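PDB 7KV2: RagB/SusD family nutrient uptake outer membrane protein from Bacteroides thetaiotaomicron, which probably binds beta-glucan at the bacterial outer-membrane surface as a SusD-family glycan-binding protein, assisting nutrient uptake. Local coordinates for residues C114-V119 with G163-F168; R151-N156 with Y221-E226. All coordinates share one frame; numbering follows the deposited sequence.

Contact 1: C114-V119 with G163-F168; sequences CAYSGV and GNVPYF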
loop_
_atom_site.group_PDB
_atom_site.type_symbol
_atom_site.label_atom_id
_atom_site.label_comp_id
_atom_site.label_asym_id
_atom_site.label_seq_id
_atom_site.Cartn_x
_atom_site.Cartn_y
_atom_site.Cartn_z
ATOM N N CYS A 114 9.945 1.176 10.798
ATOM C CA CYS A 114 8.672 1.939 10.828
ATOM C C CYS A 114 7.568 1.118 11.479
ATOM O O CYS A 114 6.792 1.692 12.286
ATOM C CB CYS A 114 8.256 2.398 9.431
ATOM S SG CYS A 114 9.418 3.517 8.644
ATOM N N ALA A 115 7.444 -0.170 11.158
ATOM C CA ALA A 115 6.377 -1.038 11.675
ATOM C C ALA A 115 6.503 -1.115 13.193
ATOM O O ALA A 115 5.477 -0.929 13.918
ATOM C CB ALA A 115 6.486 -2.399 11.065
ATOM N N TYR A 116 7.724 -1.334 13.683
ATOM C CA TYR A 116 7.922 -1.535 15.148
ATOM C C TYR A 116 7.837 -0.191 15.866
ATOM O O TYR A 116 7.407 -0.225 17.041
ATOM C CB TYR A 116 9.189 -2.348 15.434
ATOM C CG TYR A 116 8.929 -3.811 15.214
ATOM C CD1 TYR A 116 8.106 -4.535 16.059
ATOM C CD2 TYR A 116 9.452 -4.473 14.119
ATOM C CE1 TYR A 116 7.822 -5.873 15.834
ATOM C CE2 TYR A 116 9.197 -5.816 13.892
ATOM C CZ TYR A 116 8.415 -6.534 14.776
ATOM O OH TYR A 116 8.114 -7.840 14.518
ATOM N N SER A 117 8.164 0.941 15.226
ATOM C CA SER A 117 7.932 2.293 15.817
ATOM C C SER A 117 6.435 2.486 16.010
ATOM O O SER A 117 6.014 2.914 17.117
ATOM C CB SER A 117 8.518 3.420 15.011
ATOM O OG SER A 117 9.903 3.182 14.816
ATOM N N GLY A 118 5.642 2.145 14.994
ATOM C CA GLY A 118 4.176 2.163 15.098
ATOM C C GLY A 118 3.688 1.322 16.283
ATOM O O GLY A 118 2.955 1.864 17.140
ATOM N N VAL A 119 4.102 0.062 16.342
ATOM C CA VAL A 119 3.716 -0.900 17.405
ATOM C C VAL A 119 4.050 -0.281 18.770
ATOM O O VAL A 119 3.179 -0.339 19.669
ATOM C CB VAL A 119 4.398 -2.262 17.218
ATOM C CG1 VAL A 119 4.148 -3.134 18.428
ATOM C CG2 VAL A 119 3.953 -3.002 15.974
ATOM N N GLY A 163 6.855 -12.502 8.076
ATOM C CA GLY A 163 6.038 -13.635 8.556
ATOM C C GLY A 163 6.310 -13.987 10.025
ATOM O O GLY A 163 5.413 -13.768 10.864
ATOM N N ASN A 164 7.474 -14.577 10.305
ATOM C CA ASN A 164 7.852 -15.132 11.646
ATOM C C ASN A 164 8.674 -14.092 12.405
ATOM O O ASN A 164 9.915 -14.084 12.237
ATOM C CB ASN A 164 8.642 -16.441 11.482
ATOM C CG ASN A 164 7.983 -17.441 10.570
ATOM O OD1 ASN A 164 6.942 -18.003 10.865
ATOM N ND2 ASN A 164 8.587 -17.671 9.425
ATOM N N VAL A 165 8.037 -13.177 13.148
ATOM C CA VAL A 165 8.689 -11.913 13.622
ATOM C C VAL A 165 8.374 -11.700 15.099
ATOM O O VAL A 165 7.433 -12.312 15.593
ATOM C CB VAL A 165 8.216 -10.699 12.792
ATOM C CG1 VAL A 165 8.707 -10.831 11.366
ATOM C CG2 VAL A 165 6.723 -10.545 12.865
ATOM N N PRO A 166 9.131 -10.826 15.800
ATOM C CA PRO A 166 8.879 -10.517 17.209
ATOM C C PRO A 166 7.470 -9.958 17.440
ATOM O O PRO A 166 6.992 -9.174 16.591
ATOM C CB PRO A 166 9.896 -9.438 17.573
ATOM C CG PRO A 166 10.942 -9.469 16.501
ATOM C CD PRO A 166 10.299 -10.108 15.290
ATOM N N TYR A 167 6.827 -10.341 18.551
ATOM C CA TYR A 167 5.486 -9.841 18.941
ATOM C C TYR A 167 5.554 -9.303 20.371
ATOM O O TYR A 167 6.243 -9.907 21.228
ATOM C CB TYR A 167 4.391 -10.899 18.777
ATOM C CG TYR A 167 3.032 -10.360 19.145
ATOM C CD1 TYR A 167 2.282 -9.647 18.217
ATOM C CD2 TYR A 167 2.520 -10.467 20.440
ATOM C CE1 TYR A 167 1.055 -9.093 18.546
ATOM C CE2 TYR A 167 1.288 -9.919 20.782
ATOM C CZ TYR A 167 0.555 -9.220 19.829
ATOM O OH TYR A 167 -0.656 -8.647 20.103
ATOM N N PHE A 168 4.914 -8.164 20.610
ATOM C CA PHE A 168 4.772 -7.562 21.963
ATOM C C PHE A 168 3.559 -6.616 21.974
ATOM O O PHE A 168 3.282 -5.948 20.944
ATOM C CB PHE A 168 6.100 -6.935 22.402
ATOM C CG PHE A 168 6.707 -5.860 21.525
ATOM C CD1 PHE A 168 7.505 -6.186 20.439
ATOM C CD2 PHE A 168 6.579 -4.516 21.852
ATOM C CE1 PHE A 168 8.093 -5.195 19.665
ATOM C CE2 PHE A 168 7.172 -3.520 21.080
ATOM C CZ PHE A 168 7.917 -3.861 19.973
#
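In the helical, tetratricopeptide-repeat-like part of this SusD-family fold, helix 110-130 meets the loop that follows helix 137-162, with Tyr116 reaching from the helix to Val165, Pro166 and Phe168. The Tyr116 hydroxyl is the polar centre of the contact. OH donates to the backbone O of Pro166 at 2.7 Å, approaching in the carbonyl plane on a lone pair with a C=O...OH angle of 132°. That oxygen lies at the edge of the phenol ring, near its plane. Around the hydroxyl the packing is apolar and close: Pro166 CD is 3.2 Å from Tyr116 OH, and Val165 CB is 3.3 Å from the same atom. The Tyr116 and Pro166 side chains cross at about a right angle. Farther down the phenol, Tyr116 CD1 meets Phe168 CE1 at 3.7 Å. The two rings lie nearly parallel, with planes at 12° and centroids 5.9 Å apart, but they meet rim to rim and neither covers the other. Phe168 holds CG between its backbone N and carbonyl carbon (chi1 58°), which swings the ring back to the helix. There Val119 CG1 sits over one face, displaced toward the rim and 4.0 Å from Phe168 CE2. Trp112, one turn before Tyr116, touches Val165 and Pro166 as well as the Tyr116 ring, extending the apolar surround. The chemistry is thus one directed bond set among aromatic and aliphatic groups: a loop carbonyl takes up the buried phenol proton, and the bond fixes where the hydroxyl end sits against Pro166.

Contact 2: R151-N156 with Y221-E226; sequences RVFYYN and YMLYAE. With EDO (1,2-ethanediol), chain E.
The Phe153 ring is met at its edge, near its plane, by Leu223 CD2, which also lies 4.0 Å from Phe153 CB; O2 of a bound 1,2-ethanediol approaches the ring obliquely. The other flat groups are the Asn156 amide and the Glu226 carboxylate, nearly perpendicular to each other. Asn156 ND2 donates to Glu226 OE2 at 3.1 Å with an N-H...O angle of 159°. The acceptor lies close to the amide plane, whereas the nitrogen stands above the carboxylate, 65° out of its plane. Both side chains reach across because CG lies opposite the backbone N, and that of Glu226 stays extended beyond CG. These residues belong to helices 137-162 and 217-231, two helices of the TPR-like helical part of the fold. Their segments run in roughly the same direction, 35° apart, with axes 11.1 Å from each other at closest approach. Leu223 fills the interval between them: CD2 lies 3.8 Å from the backbone N of Phe153 and 4.0 Å from Val152 CG1, while CD1 comes to 4.1 Å from Asn156 ND2. Glu226 has further partners: OE2 pairs with Lys160 NZ in a salt bridge and OE1 is hydrogen-bonded to Tyr403 OH, which probably stabilises its negative charge. The ethanediol, probably from the crystallisation liquor, donates from O2 to Glu226 OE1 at 3.1 Å and brings its C1 to 3.4 Å from Asn156 ND2.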
loop_
_atom_site.group_PDB
_atom_site.type_symbol
_atom_site.label_atom_id
_atom_site.label_comp_id
_atom_site.label_asym_id
_atom_site.label_seq_id
_atom_site.Cartn_x
_atom_site.Cartn_y
_atom_site.Cartn_z
ATOM N N ARG A 151 -2.198 -0.989 15.586
ATOM C CA ARG A 151 -1.149 -1.965 15.941
ATOM C C ARG A 151 -1.214 -3.156 14.987
ATOM O O ARG A 151 -0.165 -3.601 14.570
ATOM C CB ARG A 151 -1.298 -2.427 17.395
ATOM C CG ARG A 151 -0.134 -3.277 17.866
ATOM C CD ARG A 151 -0.093 -3.360 19.401
ATOM N NE ARG A 151 -1.254 -4.077 19.897
ATOM C CZ ARG A 151 -1.726 -4.007 21.153
ATOM N NH1 ARG A 151 -1.144 -3.238 22.052
ATOM N NH2 ARG A 151 -2.792 -4.696 21.490
ATOM N N VAL A 152 -2.403 -3.645 14.652
ATOM C CA VAL A 152 -2.608 -4.770 13.698
ATOM C C VAL A 152 -2.125 -4.313 12.313
ATOM O O VAL A 152 -1.489 -5.134 11.612
ATOM C CB VAL A 152 -4.065 -5.255 13.692
ATOM C CG1 VAL A 152 -4.293 -6.353 12.659
ATOM C CG2 VAL A 152 -4.494 -5.763 15.075
ATOM N N PHE A 153 -2.397 -3.056 11.962
ATOM C CA PHE A 153 -1.991 -2.464 10.641
ATOM C C PHE A 153 -0.449 -2.506 10.538
ATOM O O PHE A 153 0.120 -2.999 9.548
ATOM C CB PHE A 153 -2.597 -1.065 10.460
ATOM C CG PHE A 153 -2.453 -0.522 9.050
ATOM C CD1 PHE A 153 -1.267 0.028 8.605
ATOM C CD2 PHE A 153 -3.458 -0.745 8.110
ATOM C CE1 PHE A 153 -1.122 0.463 7.294
ATOM C CE2 PHE A 153 -3.301 -0.343 6.796
ATOM C CZ PHE A 153 -2.135 0.277 6.397
ATOM N N TYR A 154 0.261 -2.145 11.599
ATOM C CA TYR A 154 1.738 -2.148 11.583
ATOM C C TYR A 154 2.270 -3.597 11.598
ATOM O O TYR A 154 3.280 -3.876 10.897
ATOM C CB TYR A 154 2.260 -1.303 12.740
ATOM C CG TYR A 154 1.950 0.165 12.698
ATOM C CD1 TYR A 154 2.397 0.954 11.638
ATOM C CD2 TYR A 154 1.329 0.801 13.757
ATOM C CE1 TYR A 154 2.206 2.322 11.636
ATOM C CE2 TYR A 154 1.094 2.164 13.742
ATOM C CZ TYR A 154 1.528 2.934 12.674
ATOM O OH TYR A 154 1.360 4.295 12.646
ATOM N N TYR A 155 1.657 -4.497 12.392
ATOM C CA TYR A 155 2.062 -5.930 12.428
ATOM C C TYR A 155 1.818 -6.584 11.062
ATOM O O TYR A 155 2.600 -7.416 10.662
ATOM C CB TYR A 155 1.330 -6.719 13.518
ATOM C CG TYR A 155 2.046 -6.639 14.839
ATOM C CD1 TYR A 155 3.341 -7.098 14.938
ATOM C CD2 TYR A 155 1.450 -6.133 15.980
ATOM C CE1 TYR A 155 4.056 -7.032 16.122
ATOM C CE2 TYR A 155 2.152 -6.074 17.179
ATOM C CZ TYR A 155 3.461 -6.507 17.250
ATOM O OH TYR A 155 4.186 -6.459 18.417
ATOM N N ASN A 156 0.800 -6.138 10.329
ATOM C CA ASN A 156 0.482 -6.658 8.994
ATOM C C ASN A 156 1.656 -6.352 8.057
ATOM O O ASN A 156 1.975 -7.203 7.213
ATOM C CB ASN A 156 -0.856 -6.079 8.510
ATOM C CG ASN A 156 -1.244 -6.666 7.188
ATOM O OD1 ASN A 156 -1.302 -7.897 7.052
ATOM N ND2 ASN A 156 -1.500 -5.785 6.212
ATOM N N TYR A 221 -12.729 -3.361 8.884
ATOM C CA TYR A 221 -13.405 -4.411 8.087
ATOM C C TYR A 221 -12.490 -4.814 6.933
ATOM O O TYR A 221 -12.308 -6.011 6.624
ATOM C CB TYR A 221 -14.749 -3.902 7.600
ATOM C CG TYR A 221 -15.868 -3.985 8.612
ATOM C CD1 TYR A 221 -15.719 -4.600 9.857
ATOM C CD2 TYR A 221 -17.114 -3.484 8.280
ATOM C CE1 TYR A 221 -16.784 -4.667 10.755
ATOM C CE2 TYR A 221 -18.192 -3.588 9.147
ATOM C CZ TYR A 221 -18.021 -4.166 10.395
ATOM O OH TYR A 221 -19.130 -4.272 11.212
ATOM N N MET A 222 -11.909 -3.827 6.278
ATOM C CA MET A 222 -11.035 -4.120 5.116
ATOM C C MET A 222 -9.740 -4.805 5.582
ATOM O O MET A 222 -9.272 -5.708 4.885
ATOM C CB MET A 222 -10.731 -2.856 4.314
ATOM C CG MET A 222 -11.959 -2.314 3.563
ATOM S SD MET A 222 -12.645 -3.459 2.344
ATOM C CE MET A 222 -11.450 -3.237 1.007
ATOM N N LEU A 223 -9.126 -4.338 6.666
ATOM C CA LEU A 223 -7.906 -4.960 7.235
ATOM C C LEU A 223 -8.222 -6.407 7.682
ATOM O O LEU A 223 -7.417 -7.322 7.423
ATOM C CB LEU A 223 -7.407 -4.070 8.374
ATOM C CG LEU A 223 -6.157 -4.576 9.082
ATOM C CD1 LEU A 223 -5.031 -4.804 8.101
ATOM C CD2 LEU A 223 -5.733 -3.605 10.172
ATOM N N TYR A 224 -9.412 -6.624 8.228
ATOM C CA TYR A 224 -9.899 -7.967 8.656
ATOM C C TYR A 224 -9.963 -8.874 7.415
ATOM O O TYR A 224 -9.318 -9.949 7.372
ATOM C CB TYR A 224 -11.214 -7.805 9.421
ATOM C CG TYR A 224 -11.864 -9.108 9.823
ATOM C CD1 TYR A 224 -12.596 -9.853 8.919
ATOM C CD2 TYR A 224 -11.685 -9.622 11.098
ATOM C CE1 TYR A 224 -13.218 -11.040 9.291
ATOM C CE2 TYR A 224 -12.285 -10.818 11.478
ATOM C CZ TYR A 224 -13.056 -11.526 10.580
ATOM O OH TYR A 224 -13.622 -12.712 10.945
ATOM N N ALA A 225 -10.644 -8.422 6.351
ATOM C CA ALA A 225 -10.780 -9.208 5.102
ATOM C C ALA A 225 -9.393 -9.499 4.522
ATOM O O ALA A 225 -9.148 -10.653 4.034
ATOM C CB ALA A 225 -11.652 -8.469 4.106
ATOM N N GLU A 226 -8.516 -8.494 4.556
ATOM C CA GLU A 226 -7.140 -8.596 4.033
ATOM C C GLU A 226 -6.405 -9.756 4.719
ATOM O O GLU A 226 -5.880 -10.645 3.994
ATOM C CB GLU A 226 -6.350 -7.313 4.216
ATOM C CG GLU A 226 -4.920 -7.452 3.695
ATOM C CD GLU A 226 -4.096 -6.176 3.604
ATOM O OE1 GLU A 226 -4.658 -5.043 3.704
ATOM O OE2 GLU A 226 -2.896 -6.322 3.486
HETATM C C1 EDO E . 0.029 -4.628 3.403
HETATM O O1 EDO E . 1.129 -4.817 2.531
HETATM C C2 EDO E . -1.064 -3.778 2.864
HETATM O O2 EDO E . -2.064 -3.334 3.797
#

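Both contacts are buried and share helix 137-162: contact 2 packs its second half against helix 217-231, while contact 1 ties the loop that leaves its end to helix 110-130. Contact 2 lies deeper, its centre about 12 Å from that of the chain, against about 17 Å for contact 1, and the two contact centres are about 13 Å apart. Tyr155 joins them, its OH making a probable hydrogen bond of 2.7 Å to Phe168 O and packing on Val119. Contact 1 mixes aromatic and aliphatic groups, with a neutral hydroxyl-to-carbonyl bond where a loop lies on a helix; contact 2 combines a leucine between two helices with an amide-carboxylate bond in a charged network.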